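Local coordinates for uncharacterized protein (Streptococcus thermophilus, PDB 2QZI), which is of unknown function, a small, probably cytosolic DUF1827-family protein built on an antiparallel sheet, with two sodium ions bound in the crystal, at residues D25-V29 / F41-H47; V29-S33 / F70-K75; K46-I52 / I95-T101. All blocks are in the same frame, centred on the assembly; numbering follows the deposited sequence.

Contact 1: D25-V29 / F41-H47. With NA (sodium ion), chain F; NA (sodium ion), chain E.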
loop_
_atom_site.group_PDB
_atom_site.type_symbol
_atom_site.label_atom_id
_atom_site.label_comp_id
_atom_site.label_asym_id
_atom_site.label_seq_id
_atom_site.Cartn_x
_atom_site.Cartn_y
_atom_site.Cartn_z
ATOM N N ASP A 25 -7.542 -12.379 -2.905
ATOM C CA ASP A 25 -6.585 -13.211 -2.157
ATOM C C ASP A 25 -5.990 -12.526 -0.911
ATOM O O ASP A 25 -5.345 -13.180 -0.067
ATOM C CB ASP A 25 -5.490 -13.822 -3.077
ATOM C CG ASP A 25 -4.585 -12.779 -3.698
ATOM O OD1 ASP A 25 -4.913 -11.549 -3.693
ATOM O OD2 ASP A 25 -3.523 -13.193 -4.233
ATOM N N ALA A 26 -6.250 -11.232 -0.745
ATOM C CA ALA A 26 -5.783 -10.522 0.455
ATOM C C ALA A 26 -6.341 -11.168 1.710
ATOM O O ALA A 26 -7.511 -11.465 1.759
ATOM C CB ALA A 26 -6.174 -9.018 0.411
ATOM N N PHE A 27 -5.498 -11.425 2.702
ATOM C CA PHE A 27 -5.961 -11.733 4.078
ATOM C C PHE A 27 -5.708 -10.580 5.089
ATOM O O PHE A 27 -6.220 -10.560 6.261
ATOM C CB PHE A 27 -5.310 -13.046 4.536
ATOM C CG PHE A 27 -3.790 -13.015 4.594
ATOM C CD1 PHE A 27 -3.027 -13.864 3.772
ATOM C CD2 PHE A 27 -3.131 -12.244 5.567
ATOM C CE1 PHE A 27 -1.627 -13.905 3.882
ATOM C CE2 PHE A 27 -1.767 -12.267 5.694
ATOM C CZ PHE A 27 -0.996 -13.076 4.826
ATOM N N LEU A 28 -4.973 -9.574 4.641
ATOM C CA LEU A 28 -4.901 -8.324 5.417
ATOM C C LEU A 28 -5.136 -7.133 4.492
ATOM O O LEU A 28 -4.567 -7.068 3.386
ATOM C CB LEU A 28 -3.532 -8.221 6.107
ATOM C CG LEU A 28 -3.082 -6.920 6.751
ATOM C CD1 LEU A 28 -3.962 -6.539 7.966
ATOM C CD2 LEU A 28 -1.616 -7.115 7.169
ATOM N N VAL A 29 -5.982 -6.221 4.934
ATOM C CA VAL A 29 -6.303 -5.013 4.207
ATOM C C VAL A 29 -6.357 -3.847 5.174
ATOM O O VAL A 29 -7.123 -3.847 6.157
ATOM C CB VAL A 29 -7.670 -5.063 3.482
ATOM C CG1 VAL A 29 -7.890 -3.744 2.649
ATOM C CG2 VAL A 29 -7.847 -6.323 2.567
ATOM N N PHE A 41 -3.182 -0.797 1.748
ATOM C CA PHE A 41 -2.105 -1.778 1.969
ATOM C C PHE A 41 -2.721 -3.158 2.189
ATOM O O PHE A 41 -3.573 -3.304 3.056
ATOM C CB PHE A 41 -1.383 -1.377 3.252
ATOM C CG PHE A 41 -0.319 -2.346 3.708
ATOM C CD1 PHE A 41 0.743 -2.703 2.858
ATOM C CD2 PHE A 41 -0.364 -2.902 4.987
ATOM C CE1 PHE A 41 1.721 -3.585 3.296
ATOM C CE2 PHE A 41 0.610 -3.838 5.427
ATOM C CZ PHE A 41 1.647 -4.176 4.566
ATOM N N THR A 42 -2.192 -4.169 1.501
ATOM C CA THR A 42 -2.657 -5.557 1.631
ATOM C C THR A 42 -1.510 -6.576 1.671
ATOM O O THR A 42 -0.442 -6.298 1.172
ATOM C CB THR A 42 -3.543 -6.005 0.419
ATOM O OG1 THR A 42 -2.752 -6.190 -0.756
ATOM C CG2 THR A 42 -4.715 -5.016 0.078
ATOM N N GLN A 43 -1.762 -7.736 2.308
ATOM C CA GLN A 43 -0.917 -8.914 2.286
ATOM C C GLN A 43 -1.791 -10.070 1.850
ATOM O O GLN A 43 -2.906 -10.157 2.295
ATOM C CB GLN A 43 -0.233 -9.273 3.606
ATOM C CG GLN A 43 0.907 -10.390 3.298
ATOM C CD GLN A 43 1.610 -10.843 4.532
ATOM O OE1 GLN A 43 1.272 -10.376 5.621
ATOM N NE2 GLN A 43 2.592 -11.760 4.393
ATOM N N ALA A 44 -1.239 -10.959 1.008
ATOM C CA ALA A 44 -1.864 -12.146 0.447
ATOM C C ALA A 44 -0.730 -13.187 0.318
ATOM O O ALA A 44 0.428 -12.810 0.357
ATOM C CB ALA A 44 -2.409 -11.847 -1.017
ATOM N N PRO A 45 -1.056 -14.488 0.162
ATOM C CA PRO A 45 0.046 -15.372 -0.184
ATOM C C PRO A 45 0.807 -14.806 -1.380
ATOM O O PRO A 45 0.183 -14.411 -2.360
ATOM C CB PRO A 45 -0.658 -16.739 -0.560
ATOM C CG PRO A 45 -1.937 -16.721 0.360
ATOM C CD PRO A 45 -2.346 -15.203 0.282
ATOM N N LYS A 46 2.130 -14.764 -1.280
ATOM C CA LYS A 46 3.030 -14.532 -2.426
ATOM C C LYS A 46 3.216 -13.028 -2.672
ATOM O O LYS A 46 4.085 -12.655 -3.439
ATOM C CB LYS A 46 2.570 -15.270 -3.696
ATOM C CG LYS A 46 2.554 -16.744 -3.535
ATOM C CD LYS A 46 3.966 -17.403 -3.337
ATOM C CE LYS A 46 3.810 -18.876 -2.876
ATOM N NZ LYS A 46 5.114 -19.662 -2.699
ATOM N N HIS A 47 2.439 -12.144 -2.021
ATOM C CA HIS A 47 2.677 -10.746 -2.298
ATOM C C HIS A 47 2.022 -9.786 -1.319
ATOM O O HIS A 47 0.893 -9.997 -0.908
ATOM C CB HIS A 47 2.259 -10.356 -3.743
ATOM C CG HIS A 47 0.803 -10.582 -4.053
ATOM N ND1 HIS A 47 -0.010 -9.598 -4.588
ATOM C CD2 HIS A 47 0.027 -11.693 -3.951
ATOM C CE1 HIS A 47 -1.232 -10.083 -4.763
ATOM N NE2 HIS A 47 -1.243 -11.343 -4.356
HETATM NA NA NA F . -1.509 -8.374 -1.288
HETATM NA NA NA E . -9.187 -12.973 0.974
HETATM O O HOH W 1 -2.242 -15.290 -3.656
HETATM O O HOH W 2 -3.842 -9.236 -2.734
HETATM O O HOH W 3 -8.559 -15.338 0.715
#

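Contact 2: V29-S33 / F70-K75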
loop_
_atom_site.group_PDB
_atom_site.type_symbol
_atom_site.label_atom_id
_atom_site.label_comp_id
_atom_site.label_asym_id
_atom_site.label_seq_id
_atom_site.Cartn_x
_atom_site.Cartn_y
_atom_site.Cartn_z
ATOM N N VAL A 29 -5.982 -6.221 4.934
ATOM C CA VAL A 29 -6.303 -5.013 4.207
ATOM C C VAL A 29 -6.357 -3.847 5.174
ATOM O O VAL A 29 -7.123 -3.847 6.157
ATOM C CB VAL A 29 -7.670 -5.063 3.482
ATOM C CG1 VAL A 29 -7.890 -3.744 2.649
ATOM C CG2 VAL A 29 -7.847 -6.323 2.567
ATOM N N GLU A 30 -5.546 -2.841 4.897
ATOM C CA GLU A 30 -5.552 -1.642 5.721
ATOM C C GLU A 30 -5.546 -0.409 4.850
ATOM O O GLU A 30 -5.045 -0.457 3.724
ATOM C CB GLU A 30 -4.324 -1.648 6.590
ATOM C CG GLU A 30 -4.182 -2.934 7.322
ATOM C CD GLU A 30 -3.265 -2.828 8.495
ATOM O OE1 GLU A 30 -2.247 -2.112 8.415
ATOM O OE2 GLU A 30 -3.543 -3.520 9.490
ATOM N N THR A 31 -6.146 0.662 5.337
ATOM C CA THR A 31 -6.107 1.929 4.604
ATOM C C THR A 31 -5.438 3.034 5.418
ATOM O O THR A 31 -5.477 3.019 6.611
ATOM C CB THR A 31 -7.503 2.426 4.207
ATOM O OG1 THR A 31 -8.277 2.499 5.354
ATOM C CG2 THR A 31 -8.211 1.488 3.212
ATOM N N TYR A 32 -4.747 3.956 4.731
ATOM C CA TYR A 32 -4.061 5.087 5.382
ATOM C C TYR A 32 -4.198 6.348 4.527
ATOM O O TYR A 32 -4.229 6.282 3.288
ATOM C CB TYR A 32 -2.557 4.832 5.496
ATOM C CG TYR A 32 -2.172 3.685 6.384
ATOM C CD1 TYR A 32 -1.570 3.915 7.609
ATOM C CD2 TYR A 32 -2.392 2.330 5.975
ATOM C CE1 TYR A 32 -1.214 2.867 8.424
ATOM C CE2 TYR A 32 -2.060 1.269 6.825
ATOM C CZ TYR A 32 -1.443 1.561 8.023
ATOM O OH TYR A 32 -1.090 0.536 8.876
ATOM N N SER A 33 -4.264 7.483 5.219
ATOM C CA SER A 33 -4.038 8.803 4.684
ATOM C C SER A 33 -2.567 9.217 4.801
ATOM O O SER A 33 -1.856 8.844 5.732
ATOM C CB SER A 33 -4.819 9.818 5.535
ATOM O OG SER A 33 -6.109 9.924 4.964
ATOM N N PHE A 70 8.024 3.862 4.907
ATOM C CA PHE A 70 7.175 3.637 6.079
ATOM C C PHE A 70 6.665 2.194 6.138
ATOM O O PHE A 70 6.754 1.543 7.163
ATOM C CB PHE A 70 5.973 4.592 6.078
ATOM C CG PHE A 70 5.030 4.405 7.289
ATOM C CD1 PHE A 70 5.274 5.061 8.496
ATOM C CD2 PHE A 70 3.921 3.565 7.195
ATOM C CE1 PHE A 70 4.386 4.878 9.610
ATOM C CE2 PHE A 70 3.063 3.329 8.283
ATOM C CZ PHE A 70 3.286 4.011 9.507
ATOM N N PHE A 71 6.157 1.673 5.026
ATOM C CA PHE A 71 5.643 0.279 4.996
ATOM C C PHE A 71 6.749 -0.734 5.161
ATOM O O PHE A 71 6.611 -1.692 5.921
ATOM C CB PHE A 71 4.691 0.029 3.813
ATOM C CG PHE A 71 3.351 0.648 4.045
ATOM C CD1 PHE A 71 2.338 -0.046 4.730
ATOM C CD2 PHE A 71 3.127 1.966 3.671
ATOM C CE1 PHE A 71 1.097 0.619 5.044
ATOM C CE2 PHE A 71 1.905 2.627 3.997
ATOM C CZ PHE A 71 0.892 1.945 4.668
ATOM N N LEU A 72 7.874 -0.460 4.527
ATOM C CA LEU A 72 9.018 -1.365 4.567
ATOM C C LEU A 72 9.581 -1.425 5.968
ATOM O O LEU A 72 10.075 -2.440 6.417
ATOM C CB LEU A 72 10.101 -0.920 3.569
ATOM C CG LEU A 72 9.814 -1.365 2.137
ATOM C CD1 LEU A 72 10.812 -0.734 1.171
ATOM C CD2 LEU A 72 9.810 -2.952 1.992
ATOM N N LYS A 73 9.526 -0.326 6.666
ATOM C CA LYS A 73 10.099 -0.275 7.982
ATOM C C LYS A 73 9.139 -0.858 9.004
ATOM O O LYS A 73 9.573 -1.483 9.971
ATOM C CB LYS A 73 10.465 1.178 8.343
ATOM C CG LYS A 73 11.212 1.335 9.639
ATOM C CD LYS A 73 11.345 2.813 9.979
ATOM C CE LYS A 73 12.109 3.039 11.297
ATOM N NZ LYS A 73 13.393 2.274 11.331
ATOM N N ARG A 74 7.842 -0.647 8.805
ATOM C CA ARG A 74 6.867 -0.869 9.873
ATOM C C ARG A 74 5.919 -2.080 9.656
ATOM O O ARG A 74 5.442 -2.684 10.634
ATOM C CB ARG A 74 6.063 0.414 10.148
ATOM C CG ARG A 74 6.910 1.607 10.516
ATOM C CD ARG A 74 7.072 1.635 12.024
ATOM N NE ARG A 74 8.353 2.169 12.484
ATOM C CZ ARG A 74 8.477 3.140 13.396
ATOM N NH1 ARG A 74 7.388 3.695 13.960
ATOM N NH2 ARG A 74 9.690 3.557 13.764
ATOM N N LYS A 75 5.657 -2.440 8.404
ATOM C CA LYS A 75 4.481 -3.241 8.099
ATOM C C LYS A 75 4.815 -4.494 7.364
ATOM O O LYS A 75 4.070 -5.445 7.445
ATOM C CB LYS A 75 3.468 -2.406 7.305
ATOM C CG LYS A 75 3.004 -1.134 8.082
ATOM C CD LYS A 75 1.969 -1.405 9.106
ATOM C CE LYS A 75 1.824 -0.141 9.968
ATOM N NZ LYS A 75 0.635 -0.126 10.851
#

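Contact 3: K46-I52 / I95-T101. With NA (sodium ion), chain F.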
loop_
_atom_site.group_PDB
_atom_site.type_symbol
_atom_site.label_atom_id
_atom_site.label_comp_id
_atom_site.label_asym_id
_atom_site.label_seq_id
_atom_site.Cartn_x
_atom_site.Cartn_y
_atom_site.Cartn_z
ATOM N N LYS A 46 2.130 -14.764 -1.280
ATOM C CA LYS A 46 3.030 -14.532 -2.426
ATOM C C LYS A 46 3.216 -13.028 -2.672
ATOM O O LYS A 46 4.085 -12.655 -3.439
ATOM C CB LYS A 46 2.570 -15.270 -3.696
ATOM C CG LYS A 46 2.554 -16.744 -3.535
ATOM C CD LYS A 46 3.966 -17.403 -3.337
ATOM C CE LYS A 46 3.810 -18.876 -2.876
ATOM N NZ LYS A 46 5.114 -19.662 -2.699
ATOM N N HIS A 47 2.439 -12.144 -2.021
ATOM C CA HIS A 47 2.677 -10.746 -2.298
ATOM C C HIS A 47 2.022 -9.786 -1.319
ATOM O O HIS A 47 0.893 -9.997 -0.908
ATOM C CB HIS A 47 2.259 -10.356 -3.743
ATOM C CG HIS A 47 0.803 -10.582 -4.053
ATOM N ND1 HIS A 47 -0.010 -9.598 -4.588
ATOM C CD2 HIS A 47 0.027 -11.693 -3.951
ATOM C CE1 HIS A 47 -1.232 -10.083 -4.763
ATOM N NE2 HIS A 47 -1.243 -11.343 -4.356
ATOM N N TYR A 48 2.716 -8.707 -1.000
ATOM C CA TYR A 48 2.086 -7.525 -0.382
ATOM C C TYR A 48 1.805 -6.523 -1.506
ATOM O O TYR A 48 2.449 -6.561 -2.538
ATOM C CB TYR A 48 3.033 -6.810 0.553
ATOM C CG TYR A 48 3.477 -7.508 1.805
ATOM C CD1 TYR A 48 2.868 -7.207 3.014
ATOM C CD2 TYR A 48 4.607 -8.351 1.818
ATOM C CE1 TYR A 48 3.298 -7.741 4.201
ATOM C CE2 TYR A 48 5.063 -8.918 3.024
ATOM C CZ TYR A 48 4.375 -8.592 4.199
ATOM O OH TYR A 48 4.742 -9.066 5.411
ATOM N N GLU A 49 0.854 -5.603 -1.307
ATOM C CA GLU A 49 0.533 -4.602 -2.330
ATOM C C GLU A 49 0.399 -3.241 -1.670
ATOM O O GLU A 49 -0.035 -3.177 -0.539
ATOM C CB GLU A 49 -0.757 -4.962 -3.091
ATOM C CG GLU A 49 -0.674 -6.263 -3.946
ATOM C CD GLU A 49 0.282 -6.240 -5.110
ATOM O OE1 GLU A 49 0.525 -5.139 -5.682
ATOM O OE2 GLU A 49 0.775 -7.349 -5.457
ATOM N N LEU A 50 0.862 -2.164 -2.316
ATOM C CA LEU A 50 0.458 -0.797 -1.845
ATOM C C LEU A 50 -0.158 -0.120 -3.059
ATOM O O LEU A 50 0.371 -0.299 -4.188
ATOM C CB LEU A 50 1.662 0.053 -1.432
ATOM C CG LEU A 50 2.083 -0.020 0.009
ATOM C CD1 LEU A 50 3.401 0.737 0.021
ATOM C CD2 LEU A 50 1.014 0.687 0.914
ATOM N N LEU A 51 -1.325 0.461 -2.852
ATOM C CA LEU A 51 -2.025 1.329 -3.844
ATOM C C LEU A 51 -2.094 2.766 -3.331
ATOM O O LEU A 51 -2.689 3.034 -2.289
ATOM C CB LEU A 51 -3.468 0.828 -4.113
ATOM C CG LEU A 51 -3.347 -0.571 -4.704
ATOM C CD1 LEU A 51 -3.645 -1.703 -3.663
ATOM C CD2 LEU A 51 -4.188 -0.657 -5.963
ATOM N N ILE A 52 -1.461 3.664 -4.067
ATOM C CA ILE A 52 -1.230 5.044 -3.629
ATOM C C ILE A 52 -1.817 5.941 -4.717
ATOM O O ILE A 52 -1.493 5.807 -5.906
ATOM C CB ILE A 52 0.259 5.374 -3.466
ATOM C CG1 ILE A 52 0.898 4.404 -2.446
ATOM C CG2 ILE A 52 0.495 6.890 -3.126
ATOM C CD1 ILE A 52 2.430 4.355 -2.600
ATOM N N ILE A 95 -0.299 4.847 -8.184
ATOM C CA ILE A 95 0.905 4.077 -8.055
ATOM C C ILE A 95 0.614 2.782 -7.291
ATOM O O ILE A 95 -0.045 2.778 -6.242
ATOM C CB ILE A 95 2.058 4.873 -7.405
ATOM C CG1 ILE A 95 2.260 6.190 -8.147
ATOM C CG2 ILE A 95 3.387 4.076 -7.490
ATOM C CD1 ILE A 95 2.769 7.284 -7.242
ATOM N N GLU A 96 1.112 1.710 -7.882
ATOM C CA GLU A 96 0.937 0.329 -7.468
ATOM C C GLU A 96 2.309 -0.270 -7.240
ATOM O O GLU A 96 3.070 -0.421 -8.165
ATOM C CB GLU A 96 0.226 -0.469 -8.598
ATOM C CG GLU A 96 -1.133 0.184 -8.932
ATOM C CD GLU A 96 -1.838 -0.442 -10.107
ATOM O OE1 GLU A 96 -2.684 -1.314 -9.823
ATOM O OE2 GLU A 96 -1.587 -0.053 -11.301
ATOM N N ILE A 97 2.601 -0.604 -5.989
ATOM C CA ILE A 97 3.852 -1.297 -5.668
ATOM C C ILE A 97 3.562 -2.727 -5.210
ATOM O O ILE A 97 2.780 -2.934 -4.290
ATOM C CB ILE A 97 4.707 -0.566 -4.603
ATOM C CG1 ILE A 97 4.675 0.950 -4.848
ATOM C CG2 ILE A 97 6.137 -1.152 -4.611
ATOM C CD1 ILE A 97 5.449 1.788 -3.802
ATOM N N SER A 98 4.188 -3.699 -5.873
ATOM C CA SER A 98 4.015 -5.109 -5.533
ATOM C C SER A 98 5.279 -5.582 -4.894
ATOM O O SER A 98 6.366 -5.318 -5.409
ATOM C CB SER A 98 3.761 -5.960 -6.782
ATOM O OG SER A 98 2.634 -5.339 -7.408
ATOM N N PHE A 99 5.117 -6.319 -3.802
ATOM C CA PHE A 99 6.240 -6.861 -3.065
ATOM C C PHE A 99 6.078 -8.402 -3.035
ATOM O O PHE A 99 5.363 -8.944 -2.188
ATOM C CB PHE A 99 6.289 -6.344 -1.633
ATOM C CG PHE A 99 6.236 -4.809 -1.474
ATOM C CD1 PHE A 99 7.390 -4.099 -1.155
ATOM C CD2 PHE A 99 5.040 -4.113 -1.555
ATOM C CE1 PHE A 99 7.379 -2.691 -0.927
ATOM C CE2 PHE A 99 4.984 -2.709 -1.340
ATOM C CZ PHE A 99 6.149 -1.996 -0.992
ATOM N N PRO A 100 6.742 -9.108 -3.955
ATOM C CA PRO A 100 6.599 -10.591 -3.892
ATOM C C PRO A 100 7.207 -11.191 -2.605
ATOM O O PRO A 100 8.127 -10.567 -1.954
ATOM C CB PRO A 100 7.336 -11.110 -5.185
ATOM C CG PRO A 100 7.440 -9.923 -6.091
ATOM C CD PRO A 100 7.539 -8.653 -5.098
ATOM N N THR A 101 6.708 -12.373 -2.210
ATOM C CA THR A 101 7.181 -12.985 -1.005
ATOM C C THR A 101 7.397 -14.432 -1.253
ATOM O O THR A 101 6.785 -14.977 -2.157
ATOM C CB THR A 101 6.201 -12.791 0.187
ATOM O OG1 THR A 101 4.922 -13.410 -0.039
ATOM C CG2 THR A 101 5.999 -11.246 0.496
HETATM NA NA NA F . -1.509 -8.374 -1.288
HETATM O O HOH W 2 -3.842 -9.236 -2.734
#

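Contact 1: D25-V29 / F41-H47
Q43 O is held by two successive amides where the opposite segment enters its strand, F27 N at 2.9 Å and L28 N at 3.2 Å. Both donors lie in the carbonyl plane, and two residues facing one across antiparallel strands make this a classic beta bulge. Beyond it regular pairing takes over: Q43 N bonds to L28 O, and V29 pairs with T42.

The F27 ring covers the bulge. With CG between the backbone N and the carbonyl carbon (chi1 61°), one face lies over Q43 O, 3.7 Å from the ring plane, while CZ comes within 3.4 Å of Q43 CD. The Q43 side chain is extended and runs alongside the ring, its amide plane turned 48° from it. P45 CD meets the ring's edge.

At the other end H47 NE2 gives D25 OD2 a nearly straight bond of 2.9 Å (176° at the hydrogen). NE2 meets OD2 from the syn side, tilted out of the carboxylate plane, while OD2 lies in the imidazole plane; H47 ND1 is bonded to E49. One sodium takes T42 OG1 at 2.6 Å, H47 O and a water that also reaches D25 OD1. A second, bound by A26 O, is completed by L21, T24 and a water.

The contact lies in the hairpin of strands 28-34 and 37-44: V29 packs on helix 14-23, whereas F41 meets F71 of helix 61-74.

Contact 2: V29-S33 / F70-K75
Strand residues 29-33 and the last turn of the helix, 70-74, stay well apart as backbones, with CA atoms 10.4 Å from each other for E30 and K75 and 10.8 Å for Y32 and F71, so side chains bridge the gap.

The Y32 ring receives F71 in a T-shaped (edge-to-face) stack: the planes stand at 88°, the centroids are 5.0 Å apart, and F71 CZ lies over one face, displaced toward the rim near Y32 CD2 and CE2. Y32 has CG anti to the carbonyl carbon (chi1 -65°), which sends its ring toward the helix, and F71 swings the far edge of its ring to meet it. F70 adds a looser apolar touch, CE2 to Y32 CE1.

The phenol oxygen links the two segments. K75, bent at chi2, donates from NZ to Y32 OH at 2.7 Å, arriving near the ring plane, and the hydroxyl donates to E30 OE1 at 2.9 Å. K75 NZ and E30 OE1 remain 4.3 Å apart, too far for a salt bridge, so the hydroxyl, bonded to both, probably mediates between the opposite charges.

Aromatic packing with a polar link beside it joins helix 61-74 to one face of the antiparallel sheet, as in alpha+beta folds.

Contact 3: K46-I52 / I95-T101
Strands 47-52 and 95-100 are antiparallel neighbours in the sheet, their axes 4.5 Å apart at closest and 165° between directions, and the side chains of each pair leave on the same face. Y48, L50 and I52 stand with F99, I97 and I95 on the face toward helix 61-74; H47, E49 and L51 share the other with P100, S98 and E96.

On the face of H47, E49 and S98, the E49 carboxylate has a partner for each oxygen. With CG anti to the carbonyl carbon (chi1 -65°) and a further bend at chi2, the carboxylate folds across to S98, whose OG donates to E49 OE1 at 2.7 Å on the syn lone pair. E49 OE2 turns its anti lone pair to H47 ND1, close to the imidazole plane; the 2.5 Å between them is unusually short and to be read with caution. With its other nitrogen already engaged, the ring is probably restrained against rotation.

The helix-facing side is largely apolar. F99 turns its edge to L50, with CD1 of the leucine 4.0 Å from CZ, while one ring face rests against CG2 of its near neighbour I97. Y48 crosses T101 at about a right angle, the methyl CG2 of T101 lying 3.5 Å from Y48 CD2; the phenol oxygen of Y48 accepts from the backbone of D77.

Paired backbone bonds run from Y48 with F99 to I52 with I95, where I52 N and I95 O are 2.7 Å apart. Beyond the pairing, T101 N hydrogen-bonds K46 O from above its carbonyl plane, not on a lone pair, and at the far end the branches of I52 and I97 meet through their CD1 methyls at 4.1 Å.

How the contacts relate
Contacts 1 and 3 pair strands of one antiparallel sheet and contact 2 packs a helix on it; their centres are 9 Å (1 and 3), 11 Å (2 and 3) and 12 Å (1 and 2) apart. Contact 1 passes into contact 3 through the shared K46 and H47, and a probable hydrogen bond from E49 N to T42 O (2.9 Å) continues the sheet. Contacts 1 and 2 share V29, and F41 N probably bonds to E30 O at 2.7 Å. F71 of contact 2 touches both others: its CE1 is 3.5 Å from F41 CG and its CD2 3.7 Å from L50 CD2. The sodium bound by T42 and H47 belongs to contacts 1 and 3.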